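Cow rumen GH26 endo-mannanase (Metagenome, PDB 6UEH) probably hydrolyses internal beta-1,4-mannosidic bonds of mannans such as galactomannan, as an endo-acting glycoside hydrolase of family 26 that carries an accessory domain. Local coordinates at residues 70-73 with 74-78; 218-221 with 222-225; 158-161 with 162-165; 449-452 with 453-457. All blocks are in the same frame, centred on the assembly; numbering follows the deposited sequence.

In the fold
Contact 1 stands apart, on the surface of the CBM6 accessory domain, its centre about 41 Å or more from the centres of the other three. These three lie in the TIM-barrel domain and are partly buried. Contacts 2 and 3 each sit on a helix, 2 at the first turn of helix 220-230, within a beta-alpha-beta unit, and 3 at the end of helix 152-164, before the first barrel strand. Contact 4 is a loop running into the short helix 454-457. Chemistry follows place: a salt bridge across an exposed turn between two strands of different sheets, hydrogen bonds to backbone carbonyls at the helix ends, and aromatic and apolar packing in the loop.

Contact 1. Residues 70-73 with 74-78; sequences ILDK and GGRLQ
Asp72 and Arg76 face each other across a tight turn in the CBM6 domain. The turn links strands 59-69 and 76-82. It is a type I beta turn from Asp72 to Gly75.

The backbone bond of the turn runs from Gly75 N to Asp72 O (3.2 Å). Gly75 has a positive phi, which glycine adopts easily.

The charged interaction is a salt bridge. Arg76 NH1 donates to Asp72 OD2 at 2.8 Å, with an N-H...O angle of 160°. The bond uses the syn side of the carboxylate and lies almost in the guanidinium plane. The two flat groups are nevertheless turned 44° apart. Arg76 is extended from CG to NE and crosses the acid at a slant, which leaves Asp72 OD2 3.3 Å from Arg76 CD as well. The other guanidinium nitrogens are used too: NE binds Gly121 O and NH2 binds Tyr120 O. Three directions of bonding thus fix the rotation of the group. The Asp72 backbone N is bound by Gln69 OE1.

The apolar part comes from Leu71. Its CG is anti to the backbone N (chi1 -172°), and the branch CD2 lies over one face of the guanidinium, near its rim. Leu71 CD2 is 3.7 Å from Arg76 NH1.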
loop_
_atom_site.group_PDB
_atom_site.type_symbol
_atom_site.label_atom_id
_atom_site.label_comp_id
_atom_site.label_asym_id
_atom_site.label_seq_id
_atom_site.Cartn_x
_atom_site.Cartn_y
_atom_site.Cartn_z
ATOM N N ILE A 70 26.014 10.475 -17.389
ATOM C CA ILE A 70 26.643 9.813 -18.526
ATOM C C ILE A 70 27.590 8.675 -18.143
ATOM O O ILE A 70 28.309 8.158 -18.993
ATOM C CB ILE A 70 27.435 10.822 -19.386
ATOM C CG1 ILE A 70 28.550 11.468 -18.559
ATOM C CG2 ILE A 70 26.507 11.881 -19.960
ATOM C CD1 ILE A 70 29.498 12.325 -19.377
ATOM N N LEU A 71 27.592 8.277 -16.876
ATOM C CA LEU A 71 28.461 7.181 -16.454
ATOM C C LEU A 71 27.847 5.814 -16.770
ATOM O O LEU A 71 28.540 4.902 -17.227
ATOM C CB LEU A 71 28.773 7.284 -14.960
ATOM C CG LEU A 71 29.825 6.291 -14.466
ATOM C CD1 LEU A 71 31.138 6.507 -15.207
ATOM C CD2 LEU A 71 30.022 6.401 -12.956
ATOM N N ASP A 72 26.546 5.679 -16.530
ATOM C CA ASP A 72 25.856 4.406 -16.727
ATOM C C ASP A 72 24.749 4.510 -17.772
ATOM O O ASP A 72 23.794 5.269 -17.599
ATOM C CB ASP A 72 25.265 3.908 -15.403
ATOM C CG ASP A 72 26.328 3.608 -14.361
ATOM O OD1 ASP A 72 27.422 3.141 -14.739
ATOM O OD2 ASP A 72 26.066 3.837 -13.162
ATOM N N LYS A 73 24.879 3.742 -18.852
ATOM C CA LYS A 73 23.866 3.708 -19.907
ATOM C C LYS A 73 22.519 3.206 -19.385
ATOM O O LYS A 73 21.463 3.606 -19.879
ATOM C CB LYS A 73 24.318 2.817 -21.068
ATOM C CG LYS A 73 25.667 3.173 -21.675
ATOM C CD LYS A 73 25.625 4.475 -22.458
ATOM C CE LYS A 73 26.945 4.703 -23.185
ATOM N NZ LYS A 73 27.006 6.021 -23.877
ATOM N N GLY A 74 22.560 2.323 -18.394
ATOM C CA GLY A 74 21.350 1.722 -17.868
ATOM C C GLY A 74 20.722 2.492 -16.722
ATOM O O GLY A 74 19.749 2.035 -16.123
ATOM N N GLY A 75 21.275 3.664 -16.422
ATOM C CA GLY A 75 20.780 4.485 -15.331
ATOM C C GLY A 75 21.605 4.311 -14.069
ATOM O O GLY A 75 22.286 3.302 -13.901
ATOM N N ARG A 76 21.541 5.293 -13.175
ATOM C CA ARG A 76 22.345 5.264 -11.957
ATOM C C ARG A 76 21.578 5.827 -10.767
ATOM O O ARG A 76 20.990 6.903 -10.850
ATOM C CB ARG A 76 23.647 6.043 -12.161
ATOM C CG ARG A 76 24.624 5.953 -10.995
ATOM C CD ARG A 76 25.981 6.555 -11.361
ATOM N NE ARG A 76 26.954 6.413 -10.280
ATOM C CZ ARG A 76 27.759 5.365 -10.130
ATOM N NH1 ARG A 76 27.712 4.362 -10.995
ATOM N NH2 ARG A 76 28.612 5.319 -9.114
ATOM N N LEU A 77 21.590 5.088 -9.662
ATOM C CA LEU A 77 20.912 5.512 -8.443
ATOM C C LEU A 77 21.453 6.846 -7.930
ATOM O O LEU A 77 22.663 7.063 -7.890
ATOM C CB LEU A 77 21.052 4.443 -7.355
ATOM C CG LEU A 77 20.294 4.713 -6.053
ATOM C CD1 LEU A 77 18.794 4.589 -6.275
ATOM C CD2 LEU A 77 20.759 3.782 -4.940
ATOM N N GLN A 78 20.547 7.743 -7.557
ATOM C CA GLN A 78 20.930 9.008 -6.948
ATOM C C GLN A 78 20.142 9.201 -5.661
ATOM O O GLN A 78 19.110 8.559 -5.455
ATOM C CB GLN A 78 20.690 10.177 -7.906
ATOM C CG GLN A 78 21.454 10.076 -9.213
ATOM C CD GLN A 78 22.954 10.064 -9.015
ATOM O OE1 GLN A 78 23.486 10.771 -8.160
ATOM N NE2 GLN A 78 23.647 9.250 -9.806
#

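Contact 2. Residues 218-221 with 222-225; sequences DQTT and ERVI
Asp218 O is gripped by both terminal nitrogens of Arg223. The NH1 bond to Asp218 O is short, 2.6 Å, and lies in the carbonyl plane. The bond from NH2 to the same oxygen is weak. Asp218 O sits at the guanidinium edge, in its plane. Over one face of the group lie Gln219 O and Thr220 CA, both toward the rim. A bend at chi3 (-58°) folds the arginine back over the start of its own helix. Arg223 NH2 also forms a salt bridge with Glu175, and Tyr185 makes a cation-pi contact with the arginine.

The Asp218 side chain is a second acceptor. Its OD1 takes Thr220 OG1 at 2.7 Å and Thr220 N at 3.1 Å, both from the same face of the carboxylate. The backbone bond makes an Asx turn.

These bonds lie at the start of helix 220-230, with Gln219 at the N-cap. The helix belongs to the beta-alpha-beta unit of strands 202-206 and 234-238 in the TIM barrel. Its first turns carry the regular bonds Arg223 N to Gln219 O, Val224 N to Thr220 O and Ile225 N to Thr221 O.

On another side of the helix, the Gln219 amide and the Glu222 carboxylate stack, their planes 28° apart. Gln219 OE1 is 3.3 Å from Glu222 CG. Glu222 OE2 pairs with Arg298 and Thr221 OG1 with Gln295, both on helix 280-301. Inward, Thr220 CG2 lies 4.0 Å from Val224 CG2, and both residues touch Phe205.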
loop_
_atom_site.group_PDB
_atom_site.type_symbol
_atom_site.label_atom_id
_atom_site.label_comp_id
_atom_site.label_asym_id
_atom_site.label_seq_id
_atom_site.Cartn_x
_atom_site.Cartn_y
_atom_site.Cartn_z
ATOM N N ASP A 218 -17.808 -20.455 11.454
ATOM C CA ASP A 218 -17.389 -19.530 12.507
ATOM C C ASP A 218 -18.244 -18.265 12.523
ATOM O O ASP A 218 -17.883 -17.274 13.161
ATOM C CB ASP A 218 -15.898 -19.172 12.372
ATOM C CG ASP A 218 -15.562 -18.434 11.074
ATOM O OD1 ASP A 218 -16.469 -17.910 10.393
ATOM O OD2 ASP A 218 -14.359 -18.364 10.744
ATOM N N GLN A 219 -19.366 -18.310 11.804
ATOM C CA GLN A 219 -20.369 -17.242 11.806
ATOM C C GLN A 219 -19.858 -15.904 11.268
ATOM O O GLN A 219 -20.400 -14.849 11.604
ATOM C CB GLN A 219 -20.926 -17.046 13.221
ATOM C CG GLN A 219 -21.778 -18.202 13.721
ATOM C CD GLN A 219 -23.188 -18.169 13.162
ATOM O OE1 GLN A 219 -23.874 -17.152 13.243
ATOM N NE2 GLN A 219 -23.624 -19.283 12.585
ATOM N N THR A 220 -18.827 -15.949 10.430
ATOM C CA THR A 220 -18.286 -14.736 9.819
ATOM C C THR A 220 -19.349 -14.012 8.992
ATOM O O THR A 220 -19.527 -12.804 9.128
ATOM C CB THR A 220 -17.066 -15.043 8.923
ATOM O OG1 THR A 220 -15.938 -15.378 9.742
ATOM C CG2 THR A 220 -16.709 -13.836 8.061
ATOM N N THR A 221 -20.056 -14.762 8.151
ATOM C CA THR A 221 -21.070 -14.195 7.267
ATOM C C THR A 221 -22.155 -13.453 8.044
ATOM O O THR A 221 -22.567 -12.360 7.655
ATOM C CB THR A 221 -21.717 -15.288 6.395
ATOM O OG1 THR A 221 -20.699 -15.955 5.639
ATOM C CG2 THR A 221 -22.740 -14.684 5.438
ATOM N N GLU A 222 -22.604 -14.039 9.150
ATOM C CA GLU A 222 -23.587 -13.384 10.005
ATOM C C GLU A 222 -23.034 -12.085 10.593
ATOM O O GLU A 222 -23.733 -11.075 10.637
ATOM C CB GLU A 222 -24.038 -14.320 11.128
ATOM C CG GLU A 222 -24.995 -15.423 10.687
ATOM C CD GLU A 222 -24.293 -16.597 10.021
ATOM O OE1 GLU A 222 -23.052 -16.567 9.892
ATOM O OE2 GLU A 222 -24.991 -17.559 9.630
ATOM N N ARG A 223 -21.781 -12.106 11.036
ATOM C CA ARG A 223 -21.179 -10.909 11.621
ATOM C C ARG A 223 -20.965 -9.819 10.574
ATOM O O ARG A 223 -21.046 -8.634 10.887
ATOM C CB ARG A 223 -19.857 -11.245 12.318
ATOM C CG ARG A 223 -20.031 -12.000 13.635
ATOM C CD ARG A 223 -18.725 -12.102 14.419
ATOM N NE ARG A 223 -17.673 -12.754 13.644
ATOM C CZ ARG A 223 -17.542 -14.070 13.519
ATOM N NH1 ARG A 223 -18.403 -14.885 14.114
ATOM N NH2 ARG A 223 -16.554 -14.572 12.789
ATOM N N VAL A 224 -20.701 -10.216 9.332
ATOM C CA VAL A 224 -20.581 -9.247 8.245
ATOM C C VAL A 224 -21.923 -8.560 8.010
ATOM O O VAL A 224 -21.997 -7.336 7.885
ATOM C CB VAL A 224 -20.104 -9.903 6.935
ATOM C CG1 VAL A 224 -20.172 -8.907 5.786
ATOM C CG2 VAL A 224 -18.690 -10.442 7.092
ATOM N N ILE A 225 -22.983 -9.362 7.956
ATOM C CA ILE A 225 -24.336 -8.847 7.793
ATOM C C ILE A 225 -24.704 -7.920 8.949
ATOM O O ILE A 225 -25.252 -6.835 8.738
ATOM C CB ILE A 225 -25.361 -9.992 7.700
ATOM C CG1 ILE A 225 -25.127 -10.801 6.421
ATOM C CG2 ILE A 225 -26.782 -9.450 7.745
ATOM C CD1 ILE A 225 -26.024 -12.011 6.287
#

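Contact 3. Residues 158-161 with 162-165; sequences QDYL and GSVY
Tyr160 O accepts from Ser163 through both backbone and side chain. Ser163 N reaches it at 3.0 Å, with the donor well above the carbonyl plane. Ser163 OG also points at this oxygen, at 2.5 Å, so short that the exact length is doubtful. The hydroxyl is placed there by a chi1 of 76°, which sets OG between the backbone N and the carbonyl carbon. Val164 N adds a long, weak bond to Tyr160 O.

One residue on, Leu161 O is shared as well. Val164 N binds it at 3.2 Å, and Tyr165 N makes a weak bond to it. Earlier in the helix, Gly162 N still makes a regular bond to Gln158 O, 2.9 Å long. Ser163 N has a further weak bond to Asp159 O. From Ser163 on, i to i+3 bonds are the better formed, while the i to i+4 ones are weak.

Several side-chain polar atoms have partners outside the turn. Gln158 NE2 binds Asp381 O, Asp159 OD1 binds Thr143, and Tyr165 OH binds Ile424 N.

Apolar contact is looser. Val164 CG1 approaches the Tyr160 ring obliquely, 4.2 Å from CZ. Both side chains also touch Ile477, while Leu161 and Val164 rest on Ile170 of strand 169-174. This mixture of i+3 and weak i+4 bonds is typical of the C-terminal turn of an alpha-helix, here helix 152-164 of the TIM-barrel domain.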
loop_
_atom_site.group_PDB
_atom_site.type_symbol
_atom_site.label_atom_id
_atom_site.label_comp_id
_atom_site.label_asym_id
_atom_site.label_seq_id
_atom_site.Cartn_x
_atom_site.Cartn_y
_atom_site.Cartn_z
ATOM N N GLN A 158 -18.349 2.172 -3.288
ATOM C CA GLN A 158 -17.127 2.626 -3.944
ATOM C C GLN A 158 -17.158 4.131 -4.197
ATOM O O GLN A 158 -16.140 4.815 -4.059
ATOM C CB GLN A 158 -16.909 1.874 -5.260
ATOM C CG GLN A 158 -15.602 2.213 -5.980
ATOM C CD GLN A 158 -14.385 1.521 -5.377
ATOM O OE1 GLN A 158 -14.343 1.234 -4.181
ATOM N NE2 GLN A 158 -13.389 1.247 -6.214
ATOM N N ASP A 159 -18.327 4.646 -4.559
ATOM C CA ASP A 159 -18.472 6.075 -4.808
ATOM C C ASP A 159 -18.347 6.874 -3.517
ATOM O O ASP A 159 -17.769 7.959 -3.516
ATOM C CB ASP A 159 -19.804 6.374 -5.496
ATOM C CG ASP A 159 -19.756 6.097 -6.982
ATOM O OD1 ASP A 159 -18.661 6.213 -7.573
ATOM O OD2 ASP A 159 -20.808 5.763 -7.560
ATOM N N TYR A 160 -18.883 6.342 -2.421
ATOM C CA TYR A 160 -18.713 6.992 -1.126
ATOM C C TYR A 160 -17.237 7.076 -0.761
ATOM O O TYR A 160 -16.762 8.110 -0.287
ATOM C CB TYR A 160 -19.464 6.258 -0.015
ATOM C CG TYR A 160 -19.021 6.726 1.356
ATOM C CD1 TYR A 160 -19.474 7.932 1.876
ATOM C CD2 TYR A 160 -18.121 5.981 2.115
ATOM C CE1 TYR A 160 -19.060 8.375 3.116
ATOM C CE2 TYR A 160 -17.699 6.420 3.357
ATOM C CZ TYR A 160 -18.173 7.616 3.853
ATOM O OH TYR A 160 -17.760 8.058 5.089
ATOM N N LEU A 161 -16.521 5.973 -0.965
ATOM C CA LEU A 161 -15.089 5.925 -0.694
ATOM C C LEU A 161 -14.351 6.967 -1.527
ATOM O O LEU A 161 -13.471 7.664 -1.026
ATOM C CB LEU A 161 -14.529 4.530 -0.982
ATOM C CG LEU A 161 -15.130 3.385 -0.166
ATOM C CD1 LEU A 161 -14.578 2.034 -0.613
ATOM C CD2 LEU A 161 -14.887 3.603 1.320
ATOM N N GLY A 162 -14.722 7.071 -2.798
ATOM C CA GLY A 162 -14.128 8.055 -3.682
ATOM C C GLY A 162 -14.416 9.475 -3.232
ATOM O O GLY A 162 -13.646 10.392 -3.515
ATOM N N SER A 163 -15.526 9.656 -2.521
ATOM C CA SER A 163 -15.958 10.990 -2.113
ATOM C C SER A 163 -15.141 11.521 -0.940
ATOM O O SER A 163 -15.106 12.724 -0.700
ATOM C CB SER A 163 -17.449 10.990 -1.752
ATOM O OG SER A 163 -17.674 10.409 -0.479
ATOM N N VAL A 164 -14.482 10.627 -0.210
ATOM C CA VAL A 164 -13.676 11.049 0.931
ATOM C C VAL A 164 -12.184 10.860 0.669
ATOM O O VAL A 164 -11.350 11.294 1.462
ATOM C CB VAL A 164 -14.072 10.289 2.212
ATOM C CG1 VAL A 164 -15.536 10.545 2.543
ATOM C CG2 VAL A 164 -13.807 8.798 2.056
ATOM N N TYR A 165 -11.858 10.224 -0.453
ATOM C CA TYR A 165 -10.470 9.955 -0.821
ATOM C C TYR A 165 -9.687 11.249 -0.997
ATOM O O TYR A 165 -10.046 12.094 -1.819
ATOM C CB TYR A 165 -10.414 9.124 -2.105
ATOM C CG TYR A 165 -9.043 8.579 -2.453
ATOM C CD1 TYR A 165 -8.320 7.824 -1.538
ATOM C CD2 TYR A 165 -8.490 8.786 -3.712
ATOM C CE1 TYR A 165 -7.070 7.310 -1.857
ATOM C CE2 TYR A 165 -7.240 8.274 -4.042
ATOM C CZ TYR A 165 -6.537 7.536 -3.110
ATOM O OH TYR A 165 -5.298 7.020 -3.429
#

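Contact 4. Residues 449-452 with 453-457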
loop_
_atom_site.group_PDB
_atom_site.type_symbol
_atom_site.label_atom_id
_atom_site.label_comp_id
_atom_site.label_asym_id
_atom_site.label_seq_id
_atom_site.Cartn_x
_atom_site.Cartn_y
_atom_site.Cartn_z
ATOM N N CYS A 449 -6.107 -0.169 9.072
ATOM C CA CYS A 449 -6.669 -1.369 9.673
ATOM C C CYS A 449 -5.607 -2.194 10.390
ATOM O O CYS A 449 -4.917 -2.999 9.765
ATOM C CB CYS A 449 -7.358 -2.223 8.604
ATOM S SG CYS A 449 -8.261 -3.650 9.245
ATOM N N PRO A 450 -5.470 -1.993 11.707
ATOM C CA PRO A 450 -4.580 -2.850 12.493
ATOM C C PRO A 450 -5.061 -4.297 12.468
ATOM O O PRO A 450 -6.265 -4.539 12.360
ATOM C CB PRO A 450 -4.677 -2.266 13.908
ATOM C CG PRO A 450 -5.183 -0.867 13.717
ATOM C CD PRO A 450 -6.083 -0.932 12.523
ATOM N N TRP A 451 -4.135 -5.245 12.557
ATOM C CA TRP A 451 -4.503 -6.649 12.667
ATOM C C TRP A 451 -5.090 -6.876 14.059
ATOM O O TRP A 451 -5.076 -5.966 14.893
ATOM C CB TRP A 451 -3.287 -7.545 12.409
ATOM C CG TRP A 451 -3.625 -8.934 11.942
ATOM C CD1 TRP A 451 -3.279 -10.108 12.547
ATOM C CD2 TRP A 451 -4.371 -9.292 10.769
ATOM N NE1 TRP A 451 -3.761 -11.172 11.823
ATOM C CE2 TRP A 451 -4.437 -10.699 10.731
ATOM C CE3 TRP A 451 -4.990 -8.561 9.751
ATOM C CZ2 TRP A 451 -5.099 -11.388 9.715
ATOM C CZ3 TRP A 451 -5.649 -9.249 8.744
ATOM C CH2 TRP A 451 -5.695 -10.647 8.733
ATOM N N TYR A 452 -5.615 -8.069 14.316
ATOM C CA TYR A 452 -6.211 -8.350 15.619
ATOM C C TYR A 452 -5.148 -8.595 16.689
ATOM O O TYR A 452 -3.953 -8.619 16.398
ATOM C CB TYR A 452 -7.159 -9.553 15.538
ATOM C CG TYR A 452 -6.572 -10.791 14.895
ATOM C CD1 TYR A 452 -5.642 -11.577 15.566
ATOM C CD2 TYR A 452 -6.966 -11.189 13.624
ATOM C CE1 TYR A 452 -5.111 -12.712 14.983
ATOM C CE2 TYR A 452 -6.444 -12.323 13.035
ATOM C CZ TYR A 452 -5.516 -13.079 13.719
ATOM O OH TYR A 452 -4.992 -14.207 13.137
ATOM N N GLY A 453 -5.596 -8.774 17.927
ATOM C CA GLY A 453 -4.691 -9.065 19.023
ATOM C C GLY A 453 -3.767 -7.912 19.370
ATOM O O GLY A 453 -4.198 -6.762 19.457
ATOM N N GLU A 454 -2.487 -8.228 19.548
ATOM C CA GLU A 454 -1.499 -7.274 20.043
ATOM C C GLU A 454 -1.328 -6.035 19.167
ATOM O O GLU A 454 -0.847 -5.005 19.633
ATOM C CB GLU A 454 -0.139 -7.960 20.194
ATOM C CG GLU A 454 0.556 -8.256 18.870
ATOM C CD GLU A 454 2.033 -8.562 19.040
ATOM O OE1 GLU A 454 2.859 -7.903 18.370
ATOM O OE2 GLU A 454 2.367 -9.462 19.840
ATOM N N PHE A 455 -1.707 -6.130 17.899
ATOM C CA PHE A 455 -1.438 -5.036 16.973
ATOM C C PHE A 455 -2.322 -3.824 17.251
ATOM O O PHE A 455 -1.993 -2.705 16.854
ATOM C CB PHE A 455 -1.596 -5.519 15.533
ATOM C CG PHE A 455 -0.589 -6.564 15.146
ATOM C CD1 PHE A 455 0.715 -6.207 14.839
ATOM C CD2 PHE A 455 -0.937 -7.904 15.115
ATOM C CE1 PHE A 455 1.653 -7.169 14.495
ATOM C CE2 PHE A 455 -0.004 -8.872 14.770
ATOM C CZ PHE A 455 1.290 -8.503 14.460
ATOM N N ILE A 456 -3.428 -4.043 17.957
ATOM C CA ILE A 456 -4.277 -2.941 18.396
ATOM C C ILE A 456 -4.284 -2.837 19.924
ATOM O O ILE A 456 -4.363 -1.741 20.479
ATOM C CB ILE A 456 -5.727 -3.090 17.866
ATOM C CG1 ILE A 456 -6.604 -1.920 18.328
ATOM C CG2 ILE A 456 -6.335 -4.419 18.294
ATOM C CD1 ILE A 456 -6.123 -0.566 17.846
ATOM N N LEU A 457 -4.165 -3.977 20.599
ATOM C CA LEU A 457 -4.297 -4.026 22.053
ATOM C C LEU A 457 -3.008 -3.683 22.805
ATOM O O LEU A 457 -3.054 -3.326 23.984
ATOM C CB LEU A 457 -4.779 -5.412 22.488
ATOM C CG LEU A 457 -6.113 -5.904 21.925
ATOM C CD1 LEU A 457 -6.388 -7.318 22.409
ATOM C CD2 LEU A 457 -7.246 -4.972 22.317
#
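Phe455 packs against Trp451 and Tyr452, at the start of a short helix. Phe455 CD2 is 3.6 Å from Trp451 CB and lies near the plane of the indole, at its edge. The phenyl and the five-membered indole ring are oblique, with planes at 73° and centroids 5.9 Å apart. Tyr452 O meets the phenyl at its edge, in plane, 3.4 Å from Phe455 CD2. The phenyl takes this place because its CG is anti to the carbonyl carbon (chi1 -65°). Beside this group, Pro450 CB touches Ile456 CB at 4.2 Å.

Tyr452 turns the other way. Its ring comes over the indole, and Trp451 NE1 lies above one tyrosine face, toward the rim. No hydrogen bond joins the two segments.

Gly453 is the N-cap of helix 454-457, in the long connection after strand 423-429 of the TIM barrel. The loop before it pairs with Gln174 and Asn429, at the C-terminal ends of strands 169-174 and 423-429. The positive phi of Gly453 (67°) suits glycine. Gly453 O accepts Leu457 N at 3.0 Å and Ile456 N at 3.2 Å, which makes the first turn.

The next shell fixes the backbone. Gly453 N is held by Glu188, Trp451 O by Gln173, and the carbonyls of Glu454 and Phe455 by Asn461 and Asn462. The Trp451 side chain lies about 4 Å from a bound acetate ion, probably from the crystallisation liquor.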